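Local structure of Ribose/Galactose Isomerase (Vibrio parahaemolyticus, 3ONO) at residues Ala19-Glu24 and Leu127-Ile132; Met9-Gln14 and Ile52-Met57; His47-Ile52 and Val183-Gly188. The protein is a putative sugar-phosphate isomerase of the LacAB/RpiB family that probably interconverts aldose and ketose forms of a sugar phosphate. All coordinates share one frame; numbering follows the deposited sequence.

Contact 1 of 3, residues Ala19-Glu24 and Leu127-Ile132; sequences AMVAGE and LNVRYI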
# COMPACT_ATOMS: atom_id res chain seq x y z
N ALA A 19 -12.26 19.86 6.85
CA ALA A 19 -12.78 19.74 8.22
C ALA A 19 -12.30 18.45 8.89
O ALA A 19 -11.86 18.46 10.05
CB ALA A 19 -14.31 19.83 8.25
N MSE A 20 -12.39 17.34 8.17
CA MSE A 20 -11.90 16.06 8.68
C MSE A 20 -10.41 16.14 8.98
O MSE A 20 -9.96 15.76 10.06
CB MSE A 20 -12.20 14.93 7.68
CG MSE A 20 -11.73 13.55 8.14
SE MSE A 20 -9.92 13.19 7.45
CE MSE A 20 -10.29 13.45 5.55
N VAL A 21 -9.61 16.64 8.03
CA VAL A 21 -8.17 16.60 8.25
C VAL A 21 -7.76 17.53 9.39
O VAL A 21 -6.96 17.16 10.24
CB VAL A 21 -7.38 16.97 6.97
CG1 VAL A 21 -5.90 17.00 7.27
CG2 VAL A 21 -7.68 15.97 5.86
N ALA A 22 -8.33 18.73 9.41
CA ALA A 22 -8.05 19.68 10.48
C ALA A 22 -8.46 19.09 11.82
O ALA A 22 -7.75 19.24 12.83
CB ALA A 22 -8.79 20.98 10.23
N GLY A 23 -9.59 18.40 11.83
CA GLY A 23 -10.04 17.69 13.03
C GLY A 23 -8.99 16.74 13.56
O GLY A 23 -8.64 16.78 14.75
N GLU A 24 -8.47 15.89 12.68
CA GLU A 24 -7.46 14.92 13.10
C GLU A 24 -6.17 15.64 13.50
O GLU A 24 -5.53 15.25 14.47
CB GLU A 24 -7.19 13.89 12.00
CG GLU A 24 -8.43 13.06 11.59
CD GLU A 24 -8.87 12.08 12.66
OE1 GLU A 24 -8.17 11.95 13.69
OE2 GLU A 24 -9.93 11.43 12.47
N LEU A 127 -8.61 7.33 9.50
CA LEU A 127 -7.75 6.61 10.45
C LEU A 127 -6.28 6.73 10.03
O LEU A 127 -5.41 7.05 10.84
CB LEU A 127 -8.13 5.14 10.51
CG LEU A 127 -9.52 4.96 11.11
CD1 LEU A 127 -9.82 3.49 11.24
CD2 LEU A 127 -9.57 5.66 12.46
N ASN A 128 -6.02 6.47 8.75
CA ASN A 128 -4.67 6.59 8.22
C ASN A 128 -4.13 8.02 8.39
O ASN A 128 -2.97 8.22 8.75
CB ASN A 128 -4.65 6.13 6.76
CG ASN A 128 -3.26 6.08 6.19
OD1 ASN A 128 -2.41 5.34 6.69
ND2 ASN A 128 -3.02 6.83 5.11
N VAL A 129 -4.98 9.02 8.14
CA VAL A 129 -4.55 10.42 8.35
C VAL A 129 -4.15 10.62 9.81
O VAL A 129 -3.09 11.17 10.12
CB VAL A 129 -5.68 11.40 8.02
CG1 VAL A 129 -5.32 12.83 8.44
CG2 VAL A 129 -6.04 11.32 6.54
N ARG A 130 -5.01 10.15 10.73
CA ARG A 130 -4.70 10.25 12.15
C ARG A 130 -3.35 9.62 12.50
O ARG A 130 -2.53 10.21 13.20
CB ARG A 130 -5.81 9.57 12.98
CG ARG A 130 -5.60 9.68 14.48
CD ARG A 130 -6.72 8.93 15.25
NE ARG A 130 -8.03 9.40 14.82
CZ ARG A 130 -9.17 8.70 14.90
NH1 ARG A 130 -9.19 7.46 15.38
NH2 ARG A 130 -10.30 9.26 14.46
N TYR A 131 -3.15 8.40 12.01
CA TYR A 131 -1.96 7.62 12.34
C TYR A 131 -0.70 8.27 11.74
O TYR A 131 0.38 8.26 12.33
CB TYR A 131 -2.11 6.20 11.80
CG TYR A 131 -3.26 5.39 12.37
CD1 TYR A 131 -4.02 5.85 13.45
CD2 TYR A 131 -3.59 4.15 11.83
CE1 TYR A 131 -5.07 5.07 13.97
CE2 TYR A 131 -4.62 3.39 12.33
CZ TYR A 131 -5.36 3.85 13.38
OH TYR A 131 -6.38 3.05 13.87
N ILE A 132 -0.86 8.83 10.55
CA ILE A 132 0.24 9.60 9.94
C ILE A 132 0.64 10.75 10.86
O ILE A 132 1.83 10.98 11.08
CB ILE A 132 -0.15 10.13 8.54
CG1 ILE A 132 -0.07 9.00 7.50
CG2 ILE A 132 0.73 11.37 8.15
CD1 ILE A 132 -0.78 9.36 6.17
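In Glu24 CG stands anti to the carbonyl carbon (chi1 -60°), and a second bend at chi2 turns the carboxylate to the NE and NH2 side of Arg130. Arg130 starts out straight, with CG opposite the backbone N, and bends only at chi3, swinging the guanidinium across the carboxylate. Its side presents NE and NH2 together, one nitrogen to each oxygen. NE gives the shorter and straighter bond, 2.8 Å to Glu24 OE1 with an N-H...O angle of 178°, and OE1 lies practically in the guanidinium plane. Arg130 NH2 reaches Glu24 OE2 at 3.0 Å, on the syn lone pair of that oxygen, but the bond is more bent. The two flat groups are not coplanar; their planes stand 40° apart, and the twist is shared, with OE1 met well out of the carboxylate plane and OE2 lying off the guanidinium plane. Two bonds still fix the rotation of both groups in this salt bridge.

The helices 18-31 and 125-136 follow strands 5-8 and 112-116 of the parallel beta sheet in this alpha/beta fold. Their segments 19-24 and 127-132 run in roughly the same direction, with axes 9.6 Å from each other at closest approach.

Beneath the ion pair the contact is apolar and rather loose. Val129 points at helix 18-31 and its CG1 lies 4.2 Å from Glu24 CB, so the aliphatic root of the glutamate shares in the packing. Val21 CG1 comes to 4.4 Å from the same Val129 CG1, and the selenium of Met20 approaches the other methyl, Val129 CG2. Val21 also rests on Phe117 and Phe133, while on the far flank of helix 125-136 Tyr131 makes a cation-pi contact with Lys135 of the second subunit.

Contact 2 of 3, residues Met9-Gln14 and Ile52-Met57; sequences MMENSQ and IHLGIM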
# COMPACT_ATOMS: atom_id res chain seq x y z
N MSE A 9 -2.53 23.13 4.95
CA MSE A 9 -3.00 23.91 3.79
C MSE A 9 -3.50 22.99 2.69
O MSE A 9 -2.75 22.15 2.18
CB MSE A 9 -1.90 24.85 3.28
CG MSE A 9 -0.62 24.16 2.91
SE MSE A 9 0.71 25.47 2.34
CE MSE A 9 1.05 26.31 4.03
N MSE A 10 -4.77 23.14 2.34
CA MSE A 10 -5.41 22.29 1.34
C MSE A 10 -6.02 23.13 0.21
O MSE A 10 -6.32 24.31 0.40
CB MSE A 10 -6.41 21.34 2.00
CG MSE A 10 -5.70 20.28 2.80
SE MSE A 10 -6.87 19.30 3.99
CE MSE A 10 -7.97 18.44 2.62
N GLU A 11 -6.13 22.52 -0.97
CA GLU A 11 -6.60 23.22 -2.17
C GLU A 11 -8.00 22.75 -2.61
O GLU A 11 -8.64 21.96 -1.92
CB GLU A 11 -5.59 23.07 -3.32
CG GLU A 11 -5.15 21.63 -3.58
CD GLU A 11 -6.27 20.73 -4.08
OE1 GLU A 11 -6.71 19.88 -3.29
OE2 GLU A 11 -6.70 20.87 -5.24
N ASN A 12 -8.47 23.29 -3.74
CA ASN A 12 -9.89 23.19 -4.06
C ASN A 12 -10.39 21.76 -4.29
O ASN A 12 -11.52 21.42 -3.89
CB ASN A 12 -10.25 24.10 -5.25
CG ASN A 12 -9.71 23.57 -6.57
OD1 ASN A 12 -10.37 22.75 -7.23
ND2 ASN A 12 -8.52 24.03 -6.96
N SER A 13 -9.58 20.92 -4.91
CA SER A 13 -10.10 19.59 -5.25
C SER A 13 -10.43 18.76 -4.00
O SER A 13 -11.34 17.92 -4.01
CB SER A 13 -9.17 18.82 -6.20
OG SER A 13 -8.00 18.32 -5.56
N GLN A 14 -9.70 19.01 -2.92
CA GLN A 14 -9.88 18.25 -1.67
C GLN A 14 -10.46 19.07 -0.52
O GLN A 14 -10.46 18.63 0.63
CB GLN A 14 -8.55 17.64 -1.23
CG GLN A 14 -7.86 16.88 -2.34
CD GLN A 14 -8.75 15.81 -2.95
OE1 GLN A 14 -9.36 15.02 -2.23
NE2 GLN A 14 -8.83 15.79 -4.28
N ILE A 52 -0.78 25.06 -6.86
CA ILE A 52 0.26 26.03 -7.14
C ILE A 52 0.37 27.02 -5.99
O ILE A 52 1.46 27.33 -5.51
CB ILE A 52 -0.03 26.84 -8.45
CG1 ILE A 52 -0.10 25.90 -9.65
CG2 ILE A 52 1.07 27.91 -8.67
CD1 ILE A 52 1.19 25.13 -9.93
N HIS A 53 -0.77 27.53 -5.53
CA HIS A 53 -0.76 28.49 -4.44
C HIS A 53 -0.21 27.85 -3.17
O HIS A 53 0.46 28.51 -2.39
CB HIS A 53 -2.16 29.04 -4.18
CG HIS A 53 -2.78 29.65 -5.40
ND1 HIS A 53 -3.85 29.07 -6.06
CD2 HIS A 53 -2.47 30.77 -6.10
CE1 HIS A 53 -4.18 29.82 -7.10
NE2 HIS A 53 -3.35 30.86 -7.15
N LEU A 54 -0.50 26.57 -2.97
CA LEU A 54 -0.00 25.89 -1.78
C LEU A 54 1.52 26.00 -1.65
O LEU A 54 2.05 26.25 -0.56
CB LEU A 54 -0.43 24.41 -1.76
CG LEU A 54 -1.94 24.15 -1.75
CD1 LEU A 54 -2.23 22.63 -1.74
CD2 LEU A 54 -2.63 24.82 -0.55
N GLY A 55 2.24 25.75 -2.74
CA GLY A 55 3.69 25.82 -2.68
C GLY A 55 4.17 27.21 -2.30
O GLY A 55 5.13 27.37 -1.53
N ILE A 56 3.53 28.23 -2.87
CA ILE A 56 3.93 29.61 -2.58
C ILE A 56 3.68 29.93 -1.11
O ILE A 56 4.52 30.54 -0.43
CB ILE A 56 3.15 30.60 -3.48
CG1 ILE A 56 3.56 30.39 -4.94
CG2 ILE A 56 3.42 32.06 -3.06
CD1 ILE A 56 2.54 30.96 -5.93
N MSE A 57 2.51 29.52 -0.62
CA MSE A 57 2.19 29.66 0.80
C MSE A 57 3.18 28.93 1.69
O MSE A 57 3.61 29.45 2.72
CB MSE A 57 0.75 29.17 1.08
CG MSE A 57 -0.25 29.94 0.25
SE MSE A 57 -1.95 29.03 0.05
CE MSE A 57 -2.64 29.63 1.74
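Apolar packing carries nearly all of the contact between Leu54 and the chain at Met9-Glu11, and no hydrogen bond crosses it. Leu54 projects from helix 51-63 and splits its two methyls: CD2 lies against Met9, 3.9 Å from Met9 CB, and CD1 sits 3.6 Å from Glu11 CG. Met9 and Leu54 lie alongside, pointing opposite ways, whereas the Glu11 chain runs athwart Leu54. One turn on, Met57 CB lies 3.9 Å from Met9 SE.

Met9 SE also makes a close van der Waals approach to the carbonyl oxygen Leu54 O, at 3.3 Å. Met9 CG takes the position between its backbone N and carbonyl carbon (chi1 57°), and the chain bends at chi3 to lay the methyl CE beside Met57.

Met9 and Glu11 belong to the loop that leaves strand 5-8 toward helix 18-31, at the C-terminal end of a strand in the parallel sheet of this alpha/beta fold. Next door, Thr72 of strand 69-74 hydrogen-bonds Met9 O and touches Leu54.

The Glu11 carboxylate is bonded within the loop. Glu11 bends at chi2 and turns this group away from Leu54. Its OE2 accepts from both Ser13 OG and Ser13 N, each at 2.9 Å, the backbone donor coming from above the carboxylate plane. Gln14 N bonds the other oxygen, OE1.

Contact 3 of 3, residues His47-Ile52 and Val183-Gly188; sequences HHLTYI and VKTAVG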
# COMPACT_ATOMS: atom_id res chain seq x y z
N HIS A 47 -11.99 31.00 0.06
CA HIS A 47 -11.02 31.65 -0.83
C HIS A 47 -10.30 30.59 -1.65
O HIS A 47 -9.64 29.73 -1.08
CB HIS A 47 -10.02 32.43 0.01
CG HIS A 47 -8.90 33.05 -0.77
ND1 HIS A 47 -9.08 34.14 -1.59
CD2 HIS A 47 -7.59 32.73 -0.85
CE1 HIS A 47 -7.92 34.48 -2.13
NE2 HIS A 47 -7.00 33.63 -1.70
N HIS A 48 -10.44 30.65 -2.98
CA HIS A 48 -10.07 29.54 -3.87
C HIS A 48 -8.55 29.43 -4.06
O HIS A 48 -7.88 30.44 -4.33
CB HIS A 48 -10.76 29.72 -5.22
CG HIS A 48 -10.65 28.53 -6.13
ND1 HIS A 48 -9.60 28.35 -7.00
CD2 HIS A 48 -11.48 27.48 -6.31
CE1 HIS A 48 -9.78 27.22 -7.67
NE2 HIS A 48 -10.91 26.68 -7.27
N LEU A 49 -8.04 28.20 -3.94
CA LEU A 49 -6.62 27.90 -4.08
C LEU A 49 -6.41 26.65 -4.94
O LEU A 49 -7.24 25.72 -4.92
CB LEU A 49 -6.03 27.59 -2.70
CG LEU A 49 -6.06 28.68 -1.63
CD1 LEU A 49 -5.37 28.13 -0.39
CD2 LEU A 49 -5.34 29.93 -2.14
N THR A 50 -5.29 26.59 -5.64
CA THR A 50 -4.88 25.34 -6.29
C THR A 50 -3.58 24.88 -5.64
O THR A 50 -3.00 25.58 -4.80
CB THR A 50 -4.54 25.53 -7.77
OG1 THR A 50 -3.30 26.23 -7.88
CG2 THR A 50 -5.62 26.30 -8.50
N TYR A 51 -3.07 23.73 -6.08
CA TYR A 51 -1.81 23.27 -5.52
C TYR A 51 -0.63 24.18 -5.87
O TYR A 51 0.40 24.11 -5.21
CB TYR A 51 -1.51 21.81 -5.89
CG TYR A 51 -1.28 21.54 -7.36
CD1 TYR A 51 -0.06 21.84 -7.97
CD2 TYR A 51 -2.28 20.94 -8.14
CE1 TYR A 51 0.17 21.55 -9.31
CE2 TYR A 51 -2.07 20.67 -9.49
CZ TYR A 51 -0.85 20.99 -10.07
OH TYR A 51 -0.61 20.71 -11.39
N ILE A 52 -0.78 25.06 -6.86
CA ILE A 52 0.26 26.03 -7.14
C ILE A 52 0.37 27.02 -5.99
O ILE A 52 1.46 27.33 -5.51
CB ILE A 52 -0.03 26.84 -8.45
CG1 ILE A 52 -0.10 25.90 -9.65
CG2 ILE A 52 1.07 27.91 -8.67
CD1 ILE A 52 1.19 25.13 -9.93
N VAL A 183 0.75 35.05 -6.47
CA VAL A 183 1.19 35.31 -5.11
C VAL A 183 0.11 36.06 -4.33
O VAL A 183 -0.13 35.77 -3.15
CB VAL A 183 2.52 36.07 -5.05
CG1 VAL A 183 3.03 36.11 -3.61
CG2 VAL A 183 3.54 35.42 -5.99
N LYS A 184 -0.54 37.02 -4.99
CA LYS A 184 -1.64 37.74 -4.34
C LYS A 184 -2.73 36.78 -3.88
O LYS A 184 -3.28 36.91 -2.77
CB LYS A 184 -2.26 38.79 -5.29
CG LYS A 184 -1.34 39.93 -5.63
CD LYS A 184 -2.02 40.85 -6.65
CE LYS A 184 -1.22 42.12 -6.89
NZ LYS A 184 0.01 41.85 -7.68
N THR A 185 -3.06 35.81 -4.73
CA THR A 185 -4.07 34.81 -4.37
C THR A 185 -3.58 33.99 -3.19
O THR A 185 -4.32 33.73 -2.25
CB THR A 185 -4.40 33.90 -5.56
OG1 THR A 185 -5.05 34.68 -6.59
CG2 THR A 185 -5.34 32.74 -5.11
N ALA A 186 -2.31 33.60 -3.24
CA ALA A 186 -1.74 32.74 -2.18
C ALA A 186 -1.84 33.40 -0.80
O ALA A 186 -2.10 32.72 0.20
CB ALA A 186 -0.28 32.37 -2.50
N VAL A 187 -1.65 34.71 -0.72
CA VAL A 187 -1.64 35.38 0.57
C VAL A 187 -2.97 36.07 0.87
O VAL A 187 -3.09 36.80 1.85
CB VAL A 187 -0.51 36.42 0.68
CG1 VAL A 187 0.82 35.78 0.28
CG2 VAL A 187 -0.80 37.62 -0.21
N GLY A 188 -3.97 35.81 0.04
CA GLY A 188 -5.23 36.52 0.12
C GLY A 188 -6.20 36.24 1.26
O GLY A 188 -6.98 37.12 1.61
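Thr185 O is gripped by two donors, His47 NE2 from across the contact and Gly188 N from three residues along its own chain. The histidine bond is the shorter, 2.7 Å from His47 NE2 to Thr185 O, and almost straight, with an N-H...O angle of 175°. It runs in the plane of the imidazole and meets the oxygen in the carbonyl plane, on a lone pair, at a C=O...N angle of 139°. His47 carries its ring there by placing CG opposite the backbone N (chi1 175°), which sends the imidazole out from the loop to the end of helix 180-186. Gly188 N completes the grip at 3.1 Å from Thr185 O, where the chain leaves the helix.

The ring is also leaned on from one face: Gly188 C lies above it, offset toward the rim, and Gly188 CA is 3.8 Å from His47 NE2. With no side chain on Gly188, the backbone can come this close to the imidazole.

Thr185 adds its methyl. CG2 lies 3.5 Å from His48 O, and on its way past Leu49 it meets the methyl Leu49 CD2, 4.1 Å from Thr185 CG2. The hydroxyl of Thr185 takes no part, being bonded to Glu181 O within its own helix.

The loop that carries His47 and Leu49 runs straight into helix 51-63, with Thr50 as the N-cap.

His47 NE2 thus serves as the donor to Thr185 O. Lying near the C-terminal end of helix 180-186, that oxygen may be a somewhat better acceptor, which would favour the short bond that ties the loop before helix 51-63 to the C-terminal helical part of the chain.

In the fold
The three contacts lie around the parallel beta sheet of one alpha/beta fold and its added C-terminal helices. Contacts 2 and 3 are close neighbours, their centres about 7 Å apart; they share Ile52 and helix 51-63, and Asn12 ND2 probably hydrogen-bonds Leu49 O between them. Contact 1 is about 17 Å from contact 2, centre to centre, but touches it where Val21 packs on Met10; its centre is about 23 Å from that of contact 3, and the two do not touch. Along the chain the segments of each pair of contacts interleave. The loop after strand 5-8 touches helix 18-31 and helix 51-63, and it is helix 51-63 and the loop before it that pack on helix 180-186.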